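Local coordinates for uncharacterized protein (Streptomyces malaysiense, PDB 6ZYL) that catalyses the beta-hydroxylation of thioholgamide as a non-heme monooxygenase, probably depending on iron and 2-oxoglutarate like its phytanoyl-CoA dioxygenase relatives, at residues A[147-152]-A[229-234]. Numbering follows the deposited sequence.
Sequences WVALTD and RFNFAI. With TLA (L(+)-tartaric acid), chain B.
A carboxylate-binding pocket, filled here by tartrate probably carried over from crystallisation, is lined by Trp147 and Arg229 from two adjacent antiparallel strands. Arg229 grips one carboxylate through both terminal nitrogens, NH1 to TLA O4 (2.8 Å, 170° at the hydrogen) and NH2 to TLA O41; Trp147 NE1 donates to that same O41, which lies near the ring plane, at 2.8 Å, while Ser220 OG is also hydrogen-bonded to the ligand. The Asn231 amide lies stacked on the indole, the two planes 9° apart, with ND2 3.2 Å from Trp147 CH2. The first torsion of Trp147, -166°, sets CG opposite the backbone N and brings the six-membered ring against the Asn231 amide and toward the Arg229 guanidinium. Replacing Trp147 by alanine would probably deprive O41 of its indole donor and the Asn231 amide of the ring it stacks on. In the double-stranded beta-helix fold of this dioxygenase family, a basic residue on a late strand commonly binds the 2-oxoglutarate carboxylate, and the tartrate bonds are consistent with such a role for Arg229. Reciprocal bonds between Val148 and Phe232, each N to the other's O at 2.8 Å, fix the strand register. Beyond Ala149 the chain turns: Phe230 O accepts from both Leu150 N (2.9 Å) and Thr151 N, the latter on a lone pair. Thr151 OG1 accepts from Phe230 N at 3.0 Å and donates to Asp152 O. On the face opposite Trp147, which carries Val148 and Phe232, the Phe232 ring meets Trp85 edge-to-face.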
ATOM      1  N   TRP A 147       3.584   2.603  -3.737  1.00 21.07           N
ATOM      2  CA  TRP A 147       4.267   3.014  -2.511  1.00 19.37           C
ATOM      3  C   TRP A 147       4.667   4.474  -2.693  1.00 21.66           C
ATOM      4  O   TRP A 147       5.695   4.771  -3.308  1.00 20.44           O
ATOM      5  CB  TRP A 147       5.469   2.107  -2.281  1.00 22.45           C
ATOM      6  CG  TRP A 147       6.112   2.142  -0.937  1.00 21.63           C
ATOM      7  CD1 TRP A 147       5.608   1.654   0.232  1.00 22.34           C
ATOM      8  CD2 TRP A 147       7.417   2.645  -0.635  1.00 22.30           C
ATOM      9  NE1 TRP A 147       6.515   1.837   1.249  1.00 22.97           N
ATOM     10  CE2 TRP A 147       7.633   2.446   0.743  1.00 22.98           C
ATOM     11  CE3 TRP A 147       8.422   3.253  -1.395  1.00 20.50           C
ATOM     12  CZ2 TRP A 147       8.812   2.834   1.377  1.00 22.57           C
ATOM     13  CZ3 TRP A 147       9.592   3.638  -0.763  1.00 18.46           C
ATOM     14  CH2 TRP A 147       9.778   3.427   0.607  1.00 21.52           C
ATOM     15  N   VAL A 148       3.848   5.377  -2.164  1.00 22.33           N
ATOM     16  CA  VAL A 148       4.017   6.809  -2.385  1.00 22.00           C
ATOM     17  C   VAL A 148       4.903   7.384  -1.290  1.00 22.07           C
ATOM     18  O   VAL A 148       4.645   7.186  -0.097  1.00 20.92           O
ATOM     19  CB  VAL A 148       2.659   7.527  -2.421  1.00 20.56           C
ATOM     20  CG1 VAL A 148       2.858   9.019  -2.668  1.00 22.18           C
ATOM     21  CG2 VAL A 148       1.755   6.919  -3.479  1.00 21.59           C
ATOM     22  N   ALA A 149       5.936   8.120  -1.696  1.00 20.32           N
ATOM     23  CA  ALA A 149       6.854   8.763  -0.764  1.00 22.43           C
ATOM     24  C   ALA A 149       6.285  10.121  -0.364  1.00 22.43           C
ATOM     25  O   ALA A 149       6.220  11.042  -1.185  1.00 20.69           O
ATOM     26  CB  ALA A 149       8.238   8.920  -1.389  1.00 23.87           C
ATOM     27  N   LEU A 150       5.865  10.244   0.897  1.00 21.64           N
ATOM     28  CA  LEU A 150       5.442  11.540   1.412  1.00 22.48           C
ATOM     29  C   LEU A 150       6.634  12.356   1.896  1.00 24.37           C
ATOM     30  O   LEU A 150       6.600  13.589   1.835  1.00 23.26           O
ATOM     31  CB  LEU A 150       4.429  11.355   2.541  1.00 23.66           C
ATOM     32  CG  LEU A 150       3.108  10.693   2.143  1.00 23.47           C
ATOM     33  CD1 LEU A 150       2.138  10.686   3.322  1.00 26.32           C
ATOM     34  CD2 LEU A 150       2.479  11.379   0.941  1.00 21.85           C
ATOM     35  N   THR A 151       7.673  11.688   2.389  1.00 24.34           N
ATOM     36  CA  THR A 151       9.000  12.255   2.565  1.00 25.13           C
ATOM     37  C   THR A 151       9.933  11.657   1.518  1.00 26.36           C
ATOM     38  O   THR A 151       9.608  10.666   0.861  1.00 23.89           O
ATOM     39  CB  THR A 151       9.554  11.968   3.968  1.00 24.95           C
ATOM     40  OG1 THR A 151       9.648  10.550   4.161  1.00 23.05           O
ATOM     41  CG2 THR A 151       8.668  12.574   5.042  1.00 26.36           C
ATOM     42  N   ASP A 152      11.110  12.262   1.369  1.00 24.65           N
ATOM     43  CA  ASP A 152      12.173  11.605   0.622  1.00 24.45           C
ATOM     44  C   ASP A 152      12.452  10.231   1.224  1.00 23.20           C
ATOM     45  O   ASP A 152      12.276  10.011   2.425  1.00 21.21           O
ATOM     46  CB  ASP A 152      13.458  12.437   0.651  1.00 29.38           C
ATOM     47  CG  ASP A 152      13.353  13.722  -0.145  1.00 33.23           C
ATOM     48  OD1 ASP A 152      12.537  13.790  -1.088  1.00 32.08           O
ATOM     49  OD2 ASP A 152      14.104  14.667   0.177  1.00 40.26           O
ATOM     50  N   ARG A 229      10.307   8.955   8.285  1.00 26.14           N
ATOM     51  CA  ARG A 229      10.098   8.547   6.901  1.00 25.84           C
ATOM     52  C   ARG A 229       8.643   8.129   6.741  1.00 25.54           C
ATOM     53  O   ARG A 229       8.188   7.201   7.416  1.00 24.57           O
ATOM     54  CB  ARG A 229      11.044   7.403   6.536  1.00 22.97           C
ATOM     55  CG  ARG A 229      10.989   6.953   5.092  1.00 23.91           C
ATOM     56  CD  ARG A 229      10.995   5.432   5.008  1.00 27.48           C
ATOM     57  NE  ARG A 229       9.666   4.879   5.248  1.00 26.15           N
ATOM     58  CZ  ARG A 229       9.335   3.606   5.064  1.00 25.15           C
ATOM     59  NH1 ARG A 229      10.238   2.735   4.637  1.00 29.27           N
ATOM     60  NH2 ARG A 229       8.093   3.204   5.302  1.00 25.27           N
ATOM     61  N   PHE A 230       7.919   8.814   5.857  1.00 24.19           N
ATOM     62  CA  PHE A 230       6.482   8.620   5.692  1.00 23.71           C
ATOM     63  C   PHE A 230       6.197   8.095   4.293  1.00 23.37           C
ATOM     64  O   PHE A 230       6.538   8.748   3.302  1.00 22.94           O
ATOM     65  CB  PHE A 230       5.708   9.925   5.915  1.00 25.72           C
ATOM     66  CG  PHE A 230       5.620  10.352   7.350  1.00 24.64           C
ATOM     67  CD1 PHE A 230       6.734  10.838   8.010  1.00 28.19           C
ATOM     68  CD2 PHE A 230       4.418  10.286   8.033  1.00 24.06           C
ATOM     69  CE1 PHE A 230       6.656  11.236   9.328  1.00 31.46           C
ATOM     70  CE2 PHE A 230       4.332  10.679   9.353  1.00 27.45           C
ATOM     71  CZ  PHE A 230       5.454  11.156  10.003  1.00 30.06           C
ATOM     72  N   ASN A 231       5.542   6.939   4.213  1.00 22.84           N
ATOM     73  CA  ASN A 231       5.140   6.363   2.939  1.00 21.99           C
ATOM     74  C   ASN A 231       3.689   5.911   3.017  1.00 21.01           C
ATOM     75  O   ASN A 231       3.240   5.389   4.043  1.00 23.06           O
ATOM     76  CB  ASN A 231       6.050   5.199   2.557  1.00 20.83           C
ATOM     77  CG  ASN A 231       7.469   5.653   2.261  1.00 21.76           C
ATOM     78  OD1 ASN A 231       8.279   5.826   3.172  1.00 23.06           O
ATOM     79  ND2 ASN A 231       7.769   5.867   0.984  1.00 22.23           N
ATOM     80  N   PHE A 232       2.962   6.134   1.927  1.00 20.80           N
ATOM     81  CA  PHE A 232       1.537   5.846   1.815  1.00 20.08           C
ATOM     82  C   PHE A 232       1.375   4.812   0.708  1.00 20.39           C
ATOM     83  O   PHE A 232       1.652   5.102  -0.462  1.00 19.78           O
ATOM     84  CB  PHE A 232       0.761   7.130   1.523  1.00 22.19           C
ATOM     85  CG  PHE A 232      -0.708   6.928   1.321  1.00 20.14           C
ATOM     86  CD1 PHE A 232      -1.527   6.558   2.375  1.00 21.43           C
ATOM     87  CD2 PHE A 232      -1.276   7.130   0.075  1.00 20.87           C
ATOM     88  CE1 PHE A 232      -2.885   6.380   2.184  1.00 23.31           C
ATOM     89  CE2 PHE A 232      -2.631   6.953  -0.122  1.00 23.34           C
ATOM     90  CZ  PHE A 232      -3.437   6.579   0.933  1.00 21.30           C
ATOM     91  N   ALA A 233       0.947   3.608   1.077  1.00 19.08           N
ATOM     92  CA  ALA A 233       0.883   2.476   0.163  1.00 20.68           C
ATOM     93  C   ALA A 233      -0.558   2.207  -0.246  1.00 20.11           C
ATOM     94  O   ALA A 233      -1.469   2.234   0.585  1.00 19.93           O
ATOM     95  CB  ALA A 233       1.481   1.223   0.806  1.00 20.49           C
ATOM     96  N   ILE A 234      -0.753   1.932  -1.534  1.00 21.24           N
ATOM     97  CA  ILE A 234      -2.078   1.753  -2.112  1.00 19.63           C
ATOM     98  C   ILE A 234      -2.082   0.447  -2.888  1.00 20.89           C
ATOM     99  O   ILE A 234      -1.271   0.263  -3.802  1.00 22.25           O
ATOM    100  CB  ILE A 234      -2.469   2.913  -3.043  1.00 20.84           C
ATOM    101  CG1 ILE A 234      -2.104   4.262  -2.428  1.00 20.95           C
ATOM    102  CG2 ILE A 234      -3.958   2.862  -3.360  1.00 20.90           C
ATOM    103  CD1 ILE A 234      -2.056   5.394  -3.449  1.00 20.02           C
TER
HETATM  104  O1  TLA B 301       7.360  -4.341   4.618  1.00 34.75           O
HETATM  105  O11 TLA B 301       5.544  -3.618   5.585  1.00 35.63           O
HETATM  106  C1  TLA B 301       6.710  -3.411   5.159  1.00 36.08           C
HETATM  107  C2  TLA B 301       7.335  -2.025   5.284  1.00 31.06           C
HETATM  108  O2  TLA B 301       6.527  -1.217   6.093  1.00 27.63           O
HETATM  109  C3  TLA B 301       7.442  -1.420   3.885  1.00 26.81           C
HETATM  110  O3  TLA B 301       6.169  -1.349   3.308  1.00 25.45           O
HETATM  111  C4  TLA B 301       8.046  -0.026   4.013  1.00 28.48           C
HETATM  112  O4  TLA B 301       9.247   0.106   4.367  1.00 26.51           O
HETATM  113  O41 TLA B 301       7.336   0.985   3.772  1.00 25.91           O